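Local coordinates for protein ninB (Enterobacteria phage lambda, PDB 1PC6) that probably acts as a mediator of phage genetic recombination, with functional similarities to Escherichia coli RecFOR in initiating genetic exchange, at residues A[54-57]-A[58-62]; A[76-80]-A[81-85]. One frame throughout, in Å; residues are numbered along the deposited sequence.

Contact 1 (A[54-57]-A[58-62]); sequences GDVS and RQVEW
Asp55 OD2 is gripped by two groups: Arg58 NH2, which makes a salt bridge at 2.8 Å between those two atoms, and the hydroxyl of Ser128. The arginine arrives on the anti side of the carboxylate, 30° out of its plane, and the two flat groups stand nearly perpendicular, so this is a single-nitrogen bridge and not a paired one. A bend about the CG-CD bond (chi3 -68°) turns the arginine chain back along the helix. Gly54 O thereby lies over the centre of one guanidinium face, 3.3 Å from its plane, and already accepts a hydrogen bond from Arg58 N at 2.8 Å. Both partners of the bridge belong to the closing turns of helix 43-59, where i to i+4 bonds run on from Gln59 N to Asp55 O (2.7 Å) and from Val60 N to Val56 O (2.9 Å). Val60 is the first residue to leave helical geometry. There a water lies 2.8 Å from each of Ser57 O and Val60 O and probably bridges them as the chain turns away. On the apolar side Val56 CG1 meets Val60 CG2 at 3.7 Å; both valines continue into a cluster with Trp72 of helix 69-80 and Phe119 of helix 106-122. Gln59 passes its aliphatic part alongside Asp55 O, with CG 3.3 Å from that oxygen, and delivers NE2 to Lys126 O, while Ser57 OG bonds Leu67 O.

Contact 2 (A[76-80]-A[81-85]); sequences FTAAL and KQQDV
At the carboxy-terminal turn of helix 69-80, Thr77 O accepts two backbone hydrogen bonds, from Leu80 N and from Lys81 N, the latter 3.0 Å from Thr77 O and almost straight at 172°, before Lys81 adopts extended angles and the chain heads for strand 84-87. Side-chain contact across this turn is slight. Ala78 CB meets Gln83 CG at 4.2 Å, a methyl against a methylene, where the chain after the turn passes beside the helix. At the junction itself the aliphatic start of Lys81 lies against its neighbour, with CG 3.9 Å from Leu80 CB. Bends at chi2 and chi3 then carry Lys81 NZ to a salt bridge with Glu108 of helix 106-122, while beyond CB the Leu80 side chain leads away from Lys81 and packs on Leu115 of that same helix. Gln83 runs extended past CG (chi2 -167°), and its OE1 accepts a hydrogen bond from Val96 N of the second subunit, whose Val95 also packs on Ala78 and Gln83. One hydrogen bond and a slight apolar touch join the two segments, while the polar ends of Lys81 and Gln83 bond to other parts of the dimer; the course of the chain after the turn therefore probably depends on helix 106-122 and the second subunit as well.

Overall arrangement
Contact 1 and contact 2 follow in series along the chain, each at the carboxy-terminal end of one of two successive helices, 43-59 and 69-80. Their centres lie about 20 Å apart, and although their nearest atoms come to about 4 Å the two do not touch. Helix 106-122 connects them: Phe119 packs on the valines of contact 1 and meets, edge-to-face, the ring of Phe76 in segment 76-80, with Trp72 joining the same aromatic group. The segments that follow both helices reach the second subunit, through Trp62 NE1 to Pro87 O and through Gln83 OE1 to Val96 N, both partners being on that subunit. A beta-mercaptoethanol molecule, probably from crystallisation, lies about 3 Å from the Thr77 side chain.

Contact 1 (A[54-57]-A[58-62])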
# COMPACT_ATOMS: atom_id res chain seq x y z
N GLY A 54 14.48 -5.37 0.13
CA GLY A 54 15.54 -4.41 -0.14
C GLY A 54 16.90 -5.06 -0.24
O GLY A 54 17.66 -4.77 -1.16
N ASP A 55 17.19 -5.96 0.70
CA ASP A 55 18.47 -6.67 0.73
C ASP A 55 18.65 -7.49 -0.53
O ASP A 55 19.68 -7.41 -1.19
CB ASP A 55 18.54 -7.60 1.94
CG ASP A 55 18.71 -6.84 3.24
OD1 ASP A 55 18.38 -7.41 4.31
OD2 ASP A 55 19.17 -5.69 3.18
N VAL A 56 17.64 -8.29 -0.85
CA VAL A 56 17.71 -9.11 -2.05
C VAL A 56 17.89 -8.20 -3.24
O VAL A 56 18.64 -8.48 -4.15
CB VAL A 56 16.42 -9.92 -2.23
CG1 VAL A 56 16.42 -10.58 -3.60
CG2 VAL A 56 16.31 -10.96 -1.14
N SER A 57 17.18 -7.08 -3.20
CA SER A 57 17.22 -6.09 -4.26
C SER A 57 18.64 -5.67 -4.50
O SER A 57 19.13 -5.70 -5.62
CB SER A 57 16.40 -4.87 -3.85
OG SER A 57 16.45 -3.85 -4.83
N ARG A 58 19.29 -5.28 -3.42
CA ARG A 58 20.67 -4.83 -3.47
C ARG A 58 21.69 -5.92 -3.77
O ARG A 58 22.67 -5.70 -4.48
CB ARG A 58 21.06 -4.18 -2.14
CG ARG A 58 20.65 -2.73 -1.96
CD ARG A 58 21.18 -2.18 -0.64
NE ARG A 58 20.53 -2.81 0.51
CZ ARG A 58 19.27 -2.60 0.88
NH1 ARG A 58 18.50 -1.77 0.18
NH2 ARG A 58 18.76 -3.23 1.93
N GLN A 59 21.46 -7.11 -3.23
CA GLN A 59 22.44 -8.17 -3.38
C GLN A 59 22.35 -9.18 -4.50
O GLN A 59 23.37 -9.59 -5.03
CB GLN A 59 22.56 -8.90 -2.04
CG GLN A 59 22.94 -7.97 -0.91
CD GLN A 59 23.03 -8.65 0.43
OE1 GLN A 59 23.71 -9.67 0.57
NE2 GLN A 59 22.36 -8.09 1.44
N VAL A 60 21.16 -9.59 -4.90
CA VAL A 60 21.10 -10.59 -5.95
C VAL A 60 20.54 -10.09 -7.29
O VAL A 60 19.49 -9.45 -7.34
CB VAL A 60 20.33 -11.84 -5.43
CG1 VAL A 60 20.28 -11.80 -3.91
CG2 VAL A 60 18.95 -11.89 -6.00
N GLU A 61 21.26 -10.36 -8.38
CA GLU A 61 20.75 -9.92 -9.66
C GLU A 61 19.98 -11.03 -10.35
O GLU A 61 20.44 -12.17 -10.42
CB GLU A 61 21.87 -9.44 -10.57
CG GLU A 61 22.66 -10.52 -11.23
CD GLU A 61 22.96 -10.17 -12.68
OE1 GLU A 61 23.43 -9.03 -12.93
OE2 GLU A 61 22.73 -11.05 -13.55
N TRP A 62 18.80 -10.68 -10.84
CA TRP A 62 17.91 -11.62 -11.51
C TRP A 62 18.09 -11.61 -13.01
O TRP A 62 17.68 -10.66 -13.69
CB TRP A 62 16.47 -11.27 -11.20
CG TRP A 62 15.53 -12.39 -11.43
CD1 TRP A 62 14.34 -12.32 -12.10
CD2 TRP A 62 15.60 -13.71 -10.88
NE1 TRP A 62 13.65 -13.52 -11.98
CE2 TRP A 62 14.41 -14.38 -11.24
CE3 TRP A 62 16.55 -14.38 -10.12
CZ2 TRP A 62 14.15 -15.69 -10.85
CZ3 TRP A 62 16.29 -15.69 -9.73
CH2 TRP A 62 15.10 -16.33 -10.10
O HOH W 1 17.96 -7.14 -7.77

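Contact 2 (A[76-80]-A[81-85])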
# COMPACT_ATOMS: atom_id res chain seq x y z
N PHE A 76 8.34 -12.91 -5.96
CA PHE A 76 8.13 -13.79 -4.83
C PHE A 76 6.66 -14.15 -4.70
O PHE A 76 6.33 -15.31 -4.57
CB PHE A 76 8.66 -13.17 -3.54
CG PHE A 76 10.15 -13.29 -3.40
CD1 PHE A 76 10.75 -14.54 -3.38
CD2 PHE A 76 10.95 -12.16 -3.30
CE1 PHE A 76 12.14 -14.67 -3.28
CE2 PHE A 76 12.35 -12.27 -3.20
CZ PHE A 76 12.94 -13.53 -3.19
N THR A 77 5.78 -13.16 -4.76
CA THR A 77 4.36 -13.45 -4.65
C THR A 77 3.92 -14.34 -5.81
O THR A 77 3.06 -15.21 -5.65
CB THR A 77 3.54 -12.17 -4.68
OG1 THR A 77 3.86 -11.38 -3.53
CG2 THR A 77 2.06 -12.48 -4.68
N ALA A 78 4.51 -14.13 -6.98
CA ALA A 78 4.17 -14.93 -8.15
C ALA A 78 4.47 -16.40 -7.92
O ALA A 78 3.81 -17.26 -8.48
CB ALA A 78 4.95 -14.43 -9.36
N ALA A 79 5.48 -16.67 -7.10
CA ALA A 79 5.89 -18.04 -6.79
C ALA A 79 4.90 -18.79 -5.88
O ALA A 79 4.92 -20.01 -5.79
CB ALA A 79 7.28 -18.04 -6.15
N LEU A 80 4.03 -18.04 -5.20
CA LEU A 80 3.05 -18.64 -4.32
C LEU A 80 1.66 -18.68 -4.94
O LEU A 80 1.01 -19.73 -4.95
CB LEU A 80 2.98 -17.87 -2.99
CG LEU A 80 4.11 -18.00 -1.94
CD1 LEU A 80 4.84 -19.35 -2.13
CD2 LEU A 80 5.08 -16.83 -2.06
N LYS A 81 1.22 -17.55 -5.48
CA LYS A 81 -0.10 -17.48 -6.09
C LYS A 81 0.00 -17.01 -7.53
O LYS A 81 0.65 -15.99 -7.81
CB LYS A 81 -0.99 -16.54 -5.28
CG LYS A 81 -0.48 -16.27 -3.86
CD LYS A 81 -1.61 -16.14 -2.82
CE LYS A 81 -2.62 -15.05 -3.18
NZ LYS A 81 -3.95 -15.23 -2.50
N GLN A 82 -0.63 -17.75 -8.44
CA GLN A 82 -0.62 -17.42 -9.87
C GLN A 82 -1.13 -16.02 -10.12
O GLN A 82 -2.13 -15.61 -9.55
CB GLN A 82 -1.51 -18.37 -10.66
CG GLN A 82 -1.12 -19.82 -10.59
CD GLN A 82 -1.52 -20.56 -11.84
OE1 GLN A 82 -2.65 -20.41 -12.32
NE2 GLN A 82 -0.61 -21.37 -12.39
N GLN A 83 -0.44 -15.30 -10.99
CA GLN A 83 -0.85 -13.95 -11.32
C GLN A 83 -2.13 -14.00 -12.13
O GLN A 83 -2.25 -14.84 -13.01
CB GLN A 83 0.24 -13.26 -12.14
CG GLN A 83 1.53 -13.06 -11.39
CD GLN A 83 2.45 -12.11 -12.10
OE1 GLN A 83 2.91 -12.39 -13.21
NE2 GLN A 83 2.72 -10.96 -11.48
N ASP A 84 -3.09 -13.11 -11.85
CA ASP A 84 -4.34 -13.10 -12.62
C ASP A 84 -4.18 -12.31 -13.91
O ASP A 84 -3.35 -11.42 -13.99
CB ASP A 84 -5.50 -12.51 -11.80
CG ASP A 84 -6.09 -13.50 -10.82
OD1 ASP A 84 -5.91 -14.72 -11.03
OD2 ASP A 84 -6.75 -13.08 -9.84
N VAL A 85 -4.96 -12.65 -14.92
CA VAL A 85 -4.88 -11.95 -16.20
C VAL A 85 -6.23 -11.32 -16.50
O VAL A 85 -7.25 -11.93 -16.22
CB VAL A 85 -4.55 -12.90 -17.35
CG1 VAL A 85 -4.55 -12.14 -18.66
CG2 VAL A 85 -3.19 -13.54 -17.11